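Local coordinates for cycloalternan-forming enzyme (Listeria monocytogenes serovar 1/2a, PDB 5F7U), which belongs to glycoside hydrolase family 31 and joins a TIM barrel to several beta-rich domains, with sugars and magnesium ions bound to it, at residues Ser609-Leu614 with Pro750-Gly755; Ser718-Met723 with Glu738-Gly743; Asp744-Ala749 with Leu792-Lys797; Glu758-Leu763 with Gly780-Tyr785. The protein carries 1 engineered substitution. All blocks are in the same frame, centred on the assembly; numbering follows the deposited sequence.

Interaction 1. Residues Ser609-Leu614 with Pro750-Gly755; sequences SFQASL and PIVQEG
Phe610 has CG trans to its backbone N (chi1 -176°), which swings the ring off helix 607-622 toward Val752, and Val752 holds CG1 opposite its own carbonyl carbon, where the methyl meets that ring. The helix belongs to the family 31 TIM barrel, whereas Val752 lies in the loop between strands 746-748 and 758-763 of the C-terminal domain, so this is a helix-to-loop interface between two domains. Val752 CG1 sits over the middle of the Phe610 ring, 3.7 Å from its centroid, in a CH-pi contact; the two side chains cross at about a right angle. Trp630 also meets the Phe610 ring with nearly parallel planes, and Leu644 and Met651 of helix 642-653 also touch it. One helical turn further on, Leu614 CD2 rests on Pro750 CG at 3.9 Å, and Tyr740 of the C-terminal domain touches both residues. Ile751 O approaches Phe610 CE2 at 3.6 Å; it is buried here and has no hydrogen-bonding partner in the model. The second methyl of Val752, CG2, packs against Gln611 CG at 3.7 Å. Beyond that carbon the Gln611 chain runs extended, carrying its amide to the loop backbone. There Gln611 NE2 donates to Val752 O over 2.8 Å, almost straight at 173°, with the acceptor in the plane of the amide and the donor tilted 29° from the plane of the carbonyl.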
loop_
_atom_site.group_PDB
_atom_site.type_symbol
_atom_site.label_atom_id
_atom_site.label_comp_id
_atom_site.label_asym_id
_atom_site.label_seq_id
_atom_site.Cartn_x
_atom_site.Cartn_y
_atom_site.Cartn_z
ATOM N N SER A 609 9.746 -4.317 -13.258
ATOM C CA SER A 609 8.426 -3.758 -12.948
ATOM C C SER A 609 7.832 -4.386 -11.688
ATOM O O SER A 609 7.233 -3.688 -10.889
ATOM C CB SER A 609 7.436 -3.917 -14.112
ATOM O OG SER A 609 7.940 -3.219 -15.252
ATOM N N PHE A 610 8.010 -5.698 -11.541
ATOM C CA PHE A 610 7.545 -6.443 -10.346
ATOM C C PHE A 610 8.176 -5.789 -9.112
ATOM O O PHE A 610 7.467 -5.493 -8.135
ATOM C CB PHE A 610 7.982 -7.905 -10.522
ATOM C CG PHE A 610 7.522 -8.883 -9.447
ATOM C CD1 PHE A 610 6.612 -8.558 -8.437
ATOM C CD2 PHE A 610 8.002 -10.206 -9.531
ATOM C CE1 PHE A 610 6.222 -9.517 -7.497
ATOM C CE2 PHE A 610 7.613 -11.178 -8.601
ATOM C CZ PHE A 610 6.710 -10.828 -7.585
ATOM N N GLN A 611 9.488 -5.527 -9.169
ATOM C CA GLN A 611 10.175 -4.856 -8.060
ATOM C C GLN A 611 9.562 -3.504 -7.752
ATOM O O GLN A 611 9.354 -3.176 -6.574
ATOM C CB GLN A 611 11.663 -4.699 -8.336
ATOM C CG GLN A 611 12.407 -6.040 -8.367
ATOM C CD GLN A 611 13.745 -5.962 -9.078
ATOM O OE1 GLN A 611 14.325 -4.867 -9.218
ATOM N NE2 GLN A 611 14.239 -7.112 -9.556
ATOM N N ALA A 612 9.223 -2.747 -8.801
ATOM C CA ALA A 612 8.631 -1.420 -8.599
ATOM C C ALA A 612 7.206 -1.529 -8.023
ATOM O O ALA A 612 6.808 -0.724 -7.176
ATOM C CB ALA A 612 8.632 -0.633 -9.895
ATOM N N SER A 613 6.441 -2.538 -8.458
ATOM C CA SER A 613 5.103 -2.762 -7.916
ATOM C C SER A 613 5.165 -3.028 -6.405
ATOM O O SER A 613 4.362 -2.485 -5.637
ATOM C CB SER A 613 4.442 -3.960 -8.618
ATOM O OG SER A 613 4.291 -3.724 -10.011
ATOM N N LEU A 614 6.116 -3.857 -5.991
ATOM C CA LEU A 614 6.215 -4.155 -4.566
ATOM C C LEU A 614 6.564 -2.882 -3.760
ATOM O O LEU A 614 5.993 -2.641 -2.691
ATOM C CB LEU A 614 7.169 -5.331 -4.305
ATOM C CG LEU A 614 7.353 -5.827 -2.868
ATOM C CD1 LEU A 614 6.014 -6.018 -2.141
ATOM C CD2 LEU A 614 8.134 -7.130 -2.914
ATOM N N PRO A 750 8.775 -12.744 -1.322
ATOM C CA PRO A 750 8.674 -13.176 -2.715
ATOM C C PRO A 750 10.023 -13.094 -3.425
ATOM O O PRO A 750 10.916 -12.365 -2.980
ATOM C CB PRO A 750 7.674 -12.194 -3.316
ATOM C CG PRO A 750 7.853 -10.957 -2.531
ATOM C CD PRO A 750 8.138 -11.427 -1.110
ATOM N N ILE A 751 10.178 -13.885 -4.478
ATOM C CA ILE A 751 11.405 -13.859 -5.267
ATOM C C ILE A 751 11.127 -12.912 -6.426
ATOM O O ILE A 751 10.322 -13.232 -7.327
ATOM C CB ILE A 751 11.814 -15.271 -5.770
ATOM C CG1 ILE A 751 12.397 -16.135 -4.644
ATOM C CG2 ILE A 751 12.934 -15.155 -6.807
ATOM C CD1 ILE A 751 11.416 -16.672 -3.625
ATOM N N VAL A 752 11.771 -11.742 -6.398
ATOM C CA VAL A 752 11.488 -10.697 -7.402
ATOM C C VAL A 752 12.696 -10.442 -8.301
ATOM O O VAL A 752 12.762 -9.421 -9.000
ATOM C CB VAL A 752 11.012 -9.373 -6.756
ATOM C CG1 VAL A 752 9.734 -9.612 -5.950
ATOM C CG2 VAL A 752 12.107 -8.794 -5.867
ATOM N N GLN A 753 13.634 -11.383 -8.289
ATOM C CA GLN A 753 14.818 -11.312 -9.156
ATOM C C GLN A 753 14.819 -12.466 -10.130
ATOM O O GLN A 753 14.610 -13.612 -9.747
ATOM C CB GLN A 753 16.098 -11.357 -8.329
ATOM C CG GLN A 753 16.235 -10.194 -7.353
ATOM C CD GLN A 753 17.440 -10.339 -6.456
ATOM O OE1 GLN A 753 18.484 -10.845 -6.882
ATOM N NE2 GLN A 753 17.313 -9.913 -5.198
ATOM N N GLU A 754 15.027 -12.128 -11.398
ATOM C CA GLU A 754 15.095 -13.101 -12.481
ATOM C C GLU A 754 16.234 -14.102 -12.251
ATOM O O GLU A 754 17.359 -13.714 -11.915
ATOM C CB GLU A 754 15.288 -12.357 -13.791
ATOM C CG GLU A 754 15.050 -13.183 -15.056
ATOM C CD GLU A 754 15.289 -12.375 -16.332
ATOM O OE1 GLU A 754 15.225 -11.129 -16.307
ATOM O OE2 GLU A 754 15.576 -12.974 -17.383
ATOM N N GLY A 755 15.923 -15.387 -12.417
ATOM C CA GLY A 755 16.890 -16.477 -12.234
ATOM C C GLY A 755 17.223 -16.864 -10.799
ATOM O O GLY A 755 18.010 -17.776 -10.576
#

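Interaction 2. Residues Ser718-Met723 with Glu738-Gly743; sequences SMMRQM and EQYMFG
Met720 lies across one face of the Tyr740 ring, its CG 3.3 Å from Tyr740 CD1 and its SD 3.7 Å from the ring centroid, a Met-aromatic contact. The two residues come from short antiparallel strands, 720-721 and 740-742, at one edge of the C-terminal domain's sheet. Met720 and Phe742 form a non-hydrogen-bonded pair; Arg721 and Met741 form a hydrogen-bonded one, their backbones exchanging two bonds, and Gly743 N adds a third bond to Met719 O. On the face carrying Arg721 and Met741, the arginine chain bends at chi3 (-51°) and turns its guanidinium edge to Gly743 O. NH1 and NH2 of Arg721 both lie 2.9 Å from that oxygen, approaching from the same face of the carbonyl, while Met741 CB covers one face of the guanidinium, 3.4 Å from Arg721 NH1. At the far end Gln739 NE2, bonded mainly to Tyr762 O, makes a weak bond to Met723 SD, and a water joins Met723 N (2.8 Å) to Gln739 O (2.7 Å). Further out, Arg721 NH2 also donates to Ser718 O, and a salt bridge from NH1 to Asp726 further fixes the group. Behind the other face, Leu618 of helix 607-622 touches both Met720 and Tyr740, whose OH is bonded to Phe654 O.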
loop_
_atom_site.group_PDB
_atom_site.type_symbol
_atom_site.label_atom_id
_atom_site.label_comp_id
_atom_site.label_asym_id
_atom_site.label_seq_id
_atom_site.Cartn_x
_atom_site.Cartn_y
_atom_site.Cartn_z
ATOM N N SER A 718 -2.175 -1.575 8.185
ATOM C CA SER A 718 -2.254 -2.038 6.798
ATOM C C SER A 718 -2.027 -3.535 6.699
ATOM O O SER A 718 -1.359 -4.126 7.549
ATOM C CB SER A 718 -1.241 -1.283 5.931
ATOM O OG SER A 718 -1.620 0.091 5.889
ATOM N N MET A 719 -2.588 -4.145 5.652
ATOM C CA MET A 719 -2.509 -5.597 5.468
ATOM C C MET A 719 -1.106 -6.085 5.118
ATOM O O MET A 719 -0.654 -7.122 5.619
ATOM C CB MET A 719 -3.501 -6.043 4.401
ATOM C CG MET A 719 -4.934 -5.978 4.911
ATOM S SD MET A 719 -6.115 -6.126 3.572
ATOM C CE MET A 719 -6.083 -7.888 3.310
ATOM N N MET A 720 -0.422 -5.327 4.261
ATOM C CA MET A 720 0.914 -5.701 3.822
ATOM C C MET A 720 1.844 -4.594 4.253
ATOM O O MET A 720 1.594 -3.449 3.892
ATOM C CB MET A 720 0.917 -5.827 2.295
ATOM C CG MET A 720 2.281 -6.148 1.720
ATOM S SD MET A 720 2.304 -6.323 -0.083
ATOM C CE MET A 720 1.671 -4.714 -0.519
ATOM N N ARG A 721 2.893 -4.905 5.027
ATOM C CA ARG A 721 3.727 -3.844 5.618
ATOM C C ARG A 721 5.221 -4.085 5.430
ATOM O O ARG A 721 5.707 -5.198 5.582
ATOM C CB ARG A 721 3.437 -3.697 7.133
ATOM C CG ARG A 721 1.989 -3.363 7.467
ATOM C CD ARG A 721 1.670 -3.271 8.968
ATOM N NE ARG A 721 2.134 -4.449 9.724
ATOM C CZ ARG A 721 1.633 -5.679 9.607
ATOM N NH1 ARG A 721 2.146 -6.684 10.331
ATOM N NH2 ARG A 721 0.607 -5.918 8.783
ATOM N N GLN A 722 5.938 -3.000 5.163
ATOM C CA GLN A 722 7.401 -3.023 5.061
ATOM C C GLN A 722 7.915 -3.372 6.478
ATOM O O GLN A 722 7.266 -3.013 7.494
ATOM C CB GLN A 722 7.852 -1.628 4.611
ATOM C CG GLN A 722 9.290 -1.520 4.084
ATOM C CD GLN A 722 10.303 -1.427 5.223
ATOM O OE1 GLN A 722 9.997 -0.897 6.281
ATOM N NE2 GLN A 722 11.504 -1.962 5.015
ATOM N N MET A 723 9.066 -4.050 6.565
ATOM C CA MET A 723 9.490 -4.641 7.850
ATOM C C MET A 723 9.667 -3.638 8.984
ATOM O O MET A 723 9.369 -3.944 10.140
ATOM C CB MET A 723 10.772 -5.474 7.691
ATOM C CG MET A 723 10.668 -6.687 6.758
ATOM S SD MET A 723 9.415 -7.905 7.176
ATOM C CE MET A 723 9.961 -8.389 8.821
ATOM N N GLU A 738 12.019 -6.499 -0.512
ATOM C CA GLU A 738 11.720 -7.764 -1.175
ATOM C C GLU A 738 11.155 -8.798 -0.205
ATOM O O GLU A 738 11.180 -10.012 -0.461
ATOM C CB GLU A 738 12.943 -8.303 -1.942
ATOM C CG GLU A 738 13.544 -7.297 -2.917
ATOM C CD GLU A 738 14.658 -7.859 -3.799
ATOM O OE1 GLU A 738 15.024 -9.049 -3.672
ATOM O OE2 GLU A 738 15.144 -7.096 -4.677
ATOM N N GLN A 739 10.615 -8.300 0.901
ATOM C CA GLN A 739 9.841 -9.116 1.840
ATOM C C GLN A 739 8.924 -8.172 2.594
ATOM O O GLN A 739 9.122 -6.948 2.560
ATOM C CB GLN A 739 10.745 -9.866 2.821
ATOM C CG GLN A 739 11.528 -8.959 3.779
ATOM C CD GLN A 739 12.452 -9.767 4.673
ATOM O OE1 GLN A 739 13.463 -10.283 4.222
ATOM N NE2 GLN A 739 12.101 -9.868 5.948
ATOM N N TYR A 740 7.952 -8.732 3.306
ATOM C CA TYR A 740 7.008 -7.898 4.045
ATOM C C TYR A 740 6.206 -8.719 5.017
ATOM O O TYR A 740 6.217 -9.963 4.965
ATOM C CB TYR A 740 6.046 -7.194 3.071
ATOM C CG TYR A 740 5.345 -8.096 2.086
ATOM C CD1 TYR A 740 4.140 -8.756 2.417
ATOM C CD2 TYR A 740 5.872 -8.282 0.790
ATOM C CE1 TYR A 740 3.485 -9.573 1.480
ATOM C CE2 TYR A 740 5.219 -9.095 -0.146
ATOM C CZ TYR A 740 4.032 -9.729 0.207
ATOM O OH TYR A 740 3.384 -10.526 -0.732
ATOM N N MET A 741 5.505 -8.032 5.913
ATOM C CA MET A 741 4.558 -8.706 6.802
ATOM C C MET A 741 3.189 -8.673 6.149
ATOM O O MET A 741 2.821 -7.680 5.500
ATOM C CB MET A 741 4.475 -8.019 8.169
ATOM C CG MET A 741 5.767 -8.047 8.987
ATOM S SD MET A 741 6.369 -9.708 9.356
ATOM C CE MET A 741 5.045 -10.397 10.352
ATOM N N PHE A 742 2.435 -9.753 6.320
ATOM C CA PHE A 742 1.103 -9.866 5.729
ATOM C C PHE A 742 0.153 -10.282 6.836
ATOM O O PHE A 742 0.336 -11.347 7.441
ATOM C CB PHE A 742 1.132 -10.889 4.580
ATOM C CG PHE A 742 -0.141 -10.971 3.790
ATOM C CD1 PHE A 742 -0.718 -9.828 3.227
ATOM C CD2 PHE A 742 -0.742 -12.212 3.573
ATOM C CE1 PHE A 742 -1.890 -9.914 2.487
ATOM C CE2 PHE A 742 -1.911 -12.302 2.815
ATOM C CZ PHE A 742 -2.476 -11.160 2.270
ATOM N N GLY A 743 -0.831 -9.423 7.133
ATOM C CA GLY A 743 -1.591 -9.530 8.411
ATOM C C GLY A 743 -0.625 -9.334 9.581
ATOM O O GLY A 743 0.459 -8.791 9.390
HETATM O O HOH W 1 10.076 -4.851 4.038
#

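Interaction 3. Residues Asp744-Ala749 with Leu792-Lys797; sequences DDLLVA and LPVFAK
Lys797 reaches back along the backbone of residues 744-745 and uses two nitrogens there: its main-chain N donates to Asp745 O at 2.8 Å, and NZ donates to Asp744 O at 2.9 Å. The ammonium arrives because the chain leaves the backbone with CG trans to N and then bends at chi3 (74°). Asp745 OD1 lies 4.4 Å from Lys797 NZ, too far for a salt bridge, though its charge probably still favours the ammonium; the carboxylate of Asp744 pairs instead with Lys717. Further along, Leu747 and Phe795 satisfy each other's N and O as a hydrogen-bonded pair, the shorter bond running from Leu747 N to Phe795 O at 2.7 Å. Ala749 N closes the ladder on Pro793 O at 3.0 Å. Ala749 O, by contrast, is buried against Pro793 CD at 3.2 Å and finds no partner in the model. Val748 bonds outward to Tyr740, and Val794 and Ala796 to Ile771 and Val769; Asp745 N is bonded to Tyr704 OH. In the non-hydrogen-bonded pair Val748-Val794 the two side chains lie side by side, CG2 of the first 4.0 Å from CG1 of the second. On the face of Leu747 and Phe795, Val761 touches both residues. With neighbours bonded on both flanks, strands 746-748 and 794-797 are the central antiparallel pair of the beta sheet in the family 31 C-terminal domain.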
loop_
_atom_site.group_PDB
_atom_site.type_symbol
_atom_site.label_atom_id
_atom_site.label_comp_id
_atom_site.label_asym_id
_atom_site.label_seq_id
_atom_site.Cartn_x
_atom_site.Cartn_y
_atom_site.Cartn_z
ATOM N N ASP A 744 -0.993 -9.794 10.778
ATOM C CA ASP A 744 -0.119 -9.581 11.956
ATOM C C ASP A 744 1.034 -10.559 11.994
ATOM O O ASP A 744 2.055 -10.265 12.611
ATOM C CB ASP A 744 -0.884 -9.794 13.280
ATOM C CG ASP A 744 -2.093 -8.871 13.453
ATOM O OD1 ASP A 744 -2.024 -7.689 13.077
ATOM O OD2 ASP A 744 -3.121 -9.341 14.013
ATOM N N ASP A 745 0.846 -11.734 11.385
ATOM C CA ASP A 745 1.655 -12.908 11.732
ATOM C C ASP A 745 2.551 -13.512 10.672
ATOM O O ASP A 745 3.416 -14.322 11.022
ATOM C CB ASP A 745 0.751 -14.020 12.229
ATOM C CG ASP A 745 -0.077 -13.589 13.387
ATOM O OD1 ASP A 745 0.511 -13.172 14.396
ATOM O OD2 ASP A 745 -1.320 -13.658 13.262
ATOM N N LEU A 746 2.344 -13.161 9.402
ATOM C CA LEU A 746 3.033 -13.871 8.320
ATOM C C LEU A 746 4.100 -12.997 7.740
ATOM O O LEU A 746 3.844 -11.832 7.427
ATOM C CB LEU A 746 2.077 -14.319 7.213
ATOM C CG LEU A 746 0.977 -15.323 7.598
ATOM C CD1 LEU A 746 0.074 -15.579 6.386
ATOM C CD2 LEU A 746 1.580 -16.616 8.151
ATOM N N LEU A 747 5.307 -13.559 7.655
ATOM C CA LEU A 747 6.398 -12.892 6.960
ATOM C C LEU A 747 6.502 -13.529 5.579
ATOM O O LEU A 747 6.732 -14.757 5.449
ATOM C CB LEU A 747 7.705 -13.003 7.756
ATOM C CG LEU A 747 8.924 -12.155 7.318
ATOM C CD1 LEU A 747 9.959 -12.181 8.436
ATOM C CD2 LEU A 747 9.568 -12.615 6.006
ATOM N N VAL A 748 6.322 -12.709 4.539
ATOM C CA VAL A 748 6.318 -13.225 3.161
ATOM C C VAL A 748 7.550 -12.698 2.433
ATOM O O VAL A 748 7.812 -11.503 2.462
ATOM C CB VAL A 748 5.048 -12.765 2.382
ATOM C CG1 VAL A 748 5.066 -13.265 0.942
ATOM C CG2 VAL A 748 3.787 -13.230 3.090
ATOM N N ALA A 749 8.254 -13.579 1.712
ATOM C CA ALA A 749 9.462 -13.183 1.007
ATOM C C ALA A 749 9.422 -13.577 -0.471
ATOM O O ALA A 749 9.954 -14.611 -0.852
ATOM C CB ALA A 749 10.686 -13.757 1.726
ATOM N N LEU A 792 7.377 -20.319 -2.464
ATOM C CA LEU A 792 7.371 -18.983 -1.853
ATOM C C LEU A 792 7.676 -19.112 -0.360
ATOM O O LEU A 792 6.885 -19.718 0.349
ATOM C CB LEU A 792 5.970 -18.348 -2.025
ATOM C CG LEU A 792 5.706 -16.977 -1.390
ATOM C CD1 LEU A 792 6.407 -15.883 -2.179
ATOM C CD2 LEU A 792 4.220 -16.693 -1.379
ATOM N N PRO A 793 8.776 -18.510 0.137
ATOM C CA PRO A 793 9.035 -18.565 1.596
ATOM C C PRO A 793 7.985 -17.751 2.354
ATOM O O PRO A 793 7.833 -16.561 2.093
ATOM C CB PRO A 793 10.412 -17.895 1.751
ATOM C CG PRO A 793 10.997 -17.867 0.367
ATOM C CD PRO A 793 9.841 -17.797 -0.591
ATOM N N VAL A 794 7.240 -18.398 3.251
ATOM C CA VAL A 794 6.277 -17.700 4.127
ATOM C C VAL A 794 6.412 -18.293 5.524
ATOM O O VAL A 794 6.404 -19.513 5.667
ATOM C CB VAL A 794 4.803 -17.820 3.660
ATOM C CG1 VAL A 794 3.897 -16.996 4.575
ATOM C CG2 VAL A 794 4.615 -17.312 2.221
ATOM N N PHE A 795 6.524 -17.427 6.534
ATOM C CA PHE A 795 6.765 -17.856 7.916
ATOM C C PHE A 795 5.771 -17.238 8.883
ATOM O O PHE A 795 5.396 -16.065 8.738
ATOM C CB PHE A 795 8.168 -17.455 8.373
ATOM C CG PHE A 795 9.247 -17.761 7.371
ATOM C CD1 PHE A 795 9.493 -16.885 6.309
ATOM C CD2 PHE A 795 10.026 -18.931 7.490
ATOM C CE1 PHE A 795 10.482 -17.166 5.373
ATOM C CE2 PHE A 795 11.035 -19.199 6.567
ATOM C CZ PHE A 795 11.260 -18.315 5.505
ATOM N N ALA A 796 5.360 -18.023 9.877
ATOM C CA ALA A 796 4.491 -17.511 10.934
ATOM C C ALA A 796 5.301 -17.133 12.159
ATOM O O ALA A 796 6.171 -17.873 12.590
ATOM C CB ALA A 796 3.439 -18.545 11.317
ATOM N N LYS A 797 4.942 -15.989 12.726
ATOM C CA LYS A 797 5.523 -15.433 13.947
ATOM C C LYS A 797 5.129 -16.280 15.150
ATOM O O LYS A 797 4.040 -16.858 15.180
ATOM C CB LYS A 797 4.947 -14.031 14.103
ATOM C CG LYS A 797 5.515 -13.181 15.202
ATOM C CD LYS A 797 5.081 -11.734 14.968
ATOM C CE LYS A 797 3.626 -11.458 15.290
ATOM N NZ LYS A 797 3.403 -9.974 15.205
#

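Interaction 4. Residues Glu758-Leu763 with Gly780-Tyr785; sequences EKEVYL and GETISY. With GLC (alpha-D-glucopyranose), chain B.
Backbone bonds run from the Lys759-Tyr785 pair at one end to Leu763 and Gly780 at the other. Lys759 and Tyr785, and likewise Val761 and Ile783, exchange two N-H to O bonds each, and Leu763 N donates to Glu781 O. Leu763 O is taken by Gly780 N at 2.6 Å and, weakly, by Glu781 N at 3.4 Å. Two residues thus face one, a G1 beta bulge, with Gly780 at a positive phi of 95°.

Polar side chains meet at the other end. Ser784 OG donates to Glu758 OE1 over 2.7 Å, on the anti side of the carboxylate; the Glu758 chain bends at chi2 (-68°), which brings OE1 there. A water adds a link from Glu758 OE1 to Ser784 O.

The two strands form an antiparallel ribbon of the C-terminal domain, laid over the six-stranded sheet of that domain. On the face turned to the sheet, Val761, Leu763 and Ile783 form an apolar patch: Val761 CB meets Ile783 CG1 at 3.9 Å, and Leu763 CD1 meets Ile783 CG2 at 3.9 Å. Phe795 and Leu747 of the sheet lie beneath. On the face of Tyr762 and Thr782, Thr782 OG1 sits at the edge of the tyrosine ring, 3.6 Å from Tyr762 CD1, and Tyr762 OH is bonded to Asp730.

Ser784 and Tyr785 both belong to a glycan pocket. An alpha-D-glucopyranose lies over one face of the Tyr785 ring, C2 above the centre and 3.7 Å from Tyr785 CE1. Asp770 OD2 holds both Tyr785 OH and the sugar.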
loop_
_atom_site.group_PDB
_atom_site.type_symbol
_atom_site.label_atom_id
_atom_site.label_comp_id
_atom_site.label_asym_id
_atom_site.label_seq_id
_atom_site.Cartn_x
_atom_site.Cartn_y
_atom_site.Cartn_z
ATOM N N GLU A 758 18.062 -18.913 -4.652
ATOM C CA GLU A 758 18.496 -18.803 -3.255
ATOM C C GLU A 758 18.048 -17.455 -2.709
ATOM O O GLU A 758 18.653 -16.424 -3.019
ATOM C CB GLU A 758 20.014 -19.004 -3.099
ATOM C CG GLU A 758 20.468 -20.460 -3.226
ATOM C CD GLU A 758 20.007 -21.370 -2.066
ATOM O OE1 GLU A 758 19.660 -20.871 -0.955
ATOM O OE2 GLU A 758 20.014 -22.618 -2.250
ATOM N N LYS A 759 16.980 -17.478 -1.916
ATOM C CA LYS A 759 16.326 -16.247 -1.462
ATOM C C LYS A 759 16.780 -15.886 -0.051
ATOM O O LYS A 759 16.614 -16.680 0.880
ATOM C CB LYS A 759 14.798 -16.427 -1.508
ATOM C CG LYS A 759 13.968 -15.324 -0.840
ATOM C CD LYS A 759 14.098 -14.001 -1.596
ATOM C CE LYS A 759 13.160 -12.982 -0.959
ATOM N NZ LYS A 759 13.253 -11.633 -1.608
ATOM N N GLU A 760 17.347 -14.686 0.105
ATOM C CA GLU A 760 17.699 -14.178 1.439
ATOM C C GLU A 760 16.425 -13.710 2.107
ATOM O O GLU A 760 15.605 -13.025 1.469
ATOM C CB GLU A 760 18.653 -12.990 1.329
ATOM C CG GLU A 760 20.081 -13.397 1.052
ATOM C CD GLU A 760 21.037 -12.208 0.981
ATOM O OE1 GLU A 760 20.644 -11.046 1.234
ATOM O OE2 GLU A 760 22.197 -12.439 0.654
ATOM N N VAL A 761 16.226 -14.109 3.367
ATOM C CA VAL A 761 15.081 -13.629 4.146
ATOM C C VAL A 761 15.604 -13.086 5.461
ATOM O O VAL A 761 16.230 -13.837 6.227
ATOM C CB VAL A 761 14.047 -14.739 4.453
ATOM C CG1 VAL A 761 12.817 -14.129 5.143
ATOM C CG2 VAL A 761 13.620 -15.474 3.182
ATOM N N TYR A 762 15.364 -11.809 5.738
ATOM C CA TYR A 762 15.778 -11.300 7.039
ATOM C C TYR A 762 14.700 -11.659 8.068
ATOM O O TYR A 762 13.514 -11.313 7.873
ATOM C CB TYR A 762 16.052 -9.767 7.055
ATOM C CG TYR A 762 16.335 -9.359 8.492
ATOM C CD1 TYR A 762 17.516 -9.780 9.134
ATOM C CD2 TYR A 762 15.371 -8.678 9.253
ATOM C CE1 TYR A 762 17.755 -9.477 10.461
ATOM C CE2 TYR A 762 15.599 -8.368 10.591
ATOM C CZ TYR A 762 16.785 -8.786 11.194
ATOM O OH TYR A 762 17.034 -8.503 12.519
ATOM N N LEU A 763 15.102 -12.360 9.139
ATOM C CA LEU A 763 14.176 -12.706 10.205
ATOM C C LEU A 763 14.439 -11.849 11.427
ATOM O O LEU A 763 15.512 -11.956 12.021
ATOM C CB LEU A 763 14.288 -14.192 10.574
ATOM C CG LEU A 763 14.007 -15.180 9.440
ATOM C CD1 LEU A 763 14.278 -16.588 9.960
ATOM C CD2 LEU A 763 12.587 -15.051 8.888
ATOM N N GLY A 780 16.675 -13.047 14.096
ATOM C CA GLY A 780 17.891 -12.261 14.378
ATOM C C GLY A 780 19.049 -12.408 13.393
ATOM O O GLY A 780 20.195 -12.100 13.752
ATOM N N GLU A 781 18.764 -12.897 12.183
ATOM C CA GLU A 781 19.766 -13.077 11.126
ATOM C C GLU A 781 19.070 -13.177 9.779
ATOM O O GLU A 781 17.850 -13.334 9.726
ATOM C CB GLU A 781 20.611 -14.340 11.358
ATOM C CG GLU A 781 19.836 -15.652 11.309
ATOM C CD GLU A 781 20.738 -16.851 11.583
ATOM O OE1 GLU A 781 21.943 -16.741 11.306
ATOM O OE2 GLU A 781 20.257 -17.896 12.088
ATOM N N THR A 782 19.853 -13.089 8.709
ATOM C CA THR A 782 19.346 -13.277 7.354
ATOM C C THR A 782 19.608 -14.745 7.030
ATOM O O THR A 782 20.766 -15.228 7.109
ATOM C CB THR A 782 20.078 -12.360 6.359
ATOM O OG1 THR A 782 19.794 -10.984 6.682
ATOM C CG2 THR A 782 19.657 -12.658 4.906
ATOM N N ILE A 783 18.544 -15.450 6.684
ATOM C CA ILE A 783 18.679 -16.852 6.287
ATOM C C ILE A 783 18.698 -16.957 4.762
ATOM O O ILE A 783 18.289 -16.017 4.069
ATOM C CB ILE A 783 17.578 -17.761 6.902
ATOM C CG1 ILE A 783 16.171 -17.405 6.368
ATOM C CG2 ILE A 783 17.656 -17.724 8.437
ATOM C CD1 ILE A 783 15.140 -18.494 6.617
ATOM N N SER A 784 19.198 -18.089 4.258
ATOM C CA SER A 784 19.108 -18.411 2.830
ATOM C C SER A 784 18.078 -19.517 2.657
ATOM O O SER A 784 18.223 -20.601 3.218
ATOM C CB SER A 784 20.474 -18.830 2.292
ATOM O OG SER A 784 20.416 -19.027 0.889
ATOM N N TYR A 785 17.022 -19.228 1.909
ATOM C CA TYR A 785 15.938 -20.180 1.680
ATOM C C TYR A 785 15.971 -20.629 0.225
ATOM O O TYR A 785 15.923 -19.787 -0.695
ATOM C CB TYR A 785 14.593 -19.505 1.997
ATOM C CG TYR A 785 13.368 -20.405 2.111
ATOM C CD1 TYR A 785 12.693 -20.843 0.975
ATOM C CD2 TYR A 785 12.832 -20.740 3.370
ATOM C CE1 TYR A 785 11.541 -21.625 1.072
ATOM C CE2 TYR A 785 11.685 -21.512 3.482
ATOM C CZ TYR A 785 11.050 -21.954 2.330
ATOM O OH TYR A 785 9.909 -22.714 2.425
HETATM C C1 GLC B . 12.517 -25.644 2.342
HETATM C C2 GLC B . 13.535 -24.610 1.855
HETATM C C3 GLC B . 14.689 -24.521 2.864
HETATM C C4 GLC B . 14.155 -24.267 4.283
HETATM C C5 GLC B . 13.164 -25.379 4.662
HETATM C C6 GLC B . 12.527 -25.247 6.042
HETATM O O2 GLC B . 14.031 -25.007 0.570
HETATM O O3 GLC B . 15.634 -23.523 2.459
HETATM O O4 GLC B . 15.221 -24.216 5.233
HETATM O O5 GLC B . 12.105 -25.362 3.692
HETATM O O6 GLC B . 11.870 -23.978 6.143
HETATM O O HOH W 2 19.567 -22.844 1.280
#

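Overall arrangement
From the N terminus, helix 607-622 of the barrel comes first, and interaction 1 closes the longest loop when residues 750-755 return to it. Interaction 2, with only 14 residues between its segments, nests inside that loop. Strand 740-742 leads directly into strand 746-748, where interaction 3 opens; it crosses interaction 1 along the chain, because 750-755 falls between its two segments. Interaction 4 nests within the loop of interaction 3. Interactions 2 and 3 belong to one sheet, where strands 740-742 and 746-748 are neighbours, while interaction 4 packs on it. Lys759 NZ, bonded to Pro750 O and Glu738 O, ties interactions 1, 2 and 4 together.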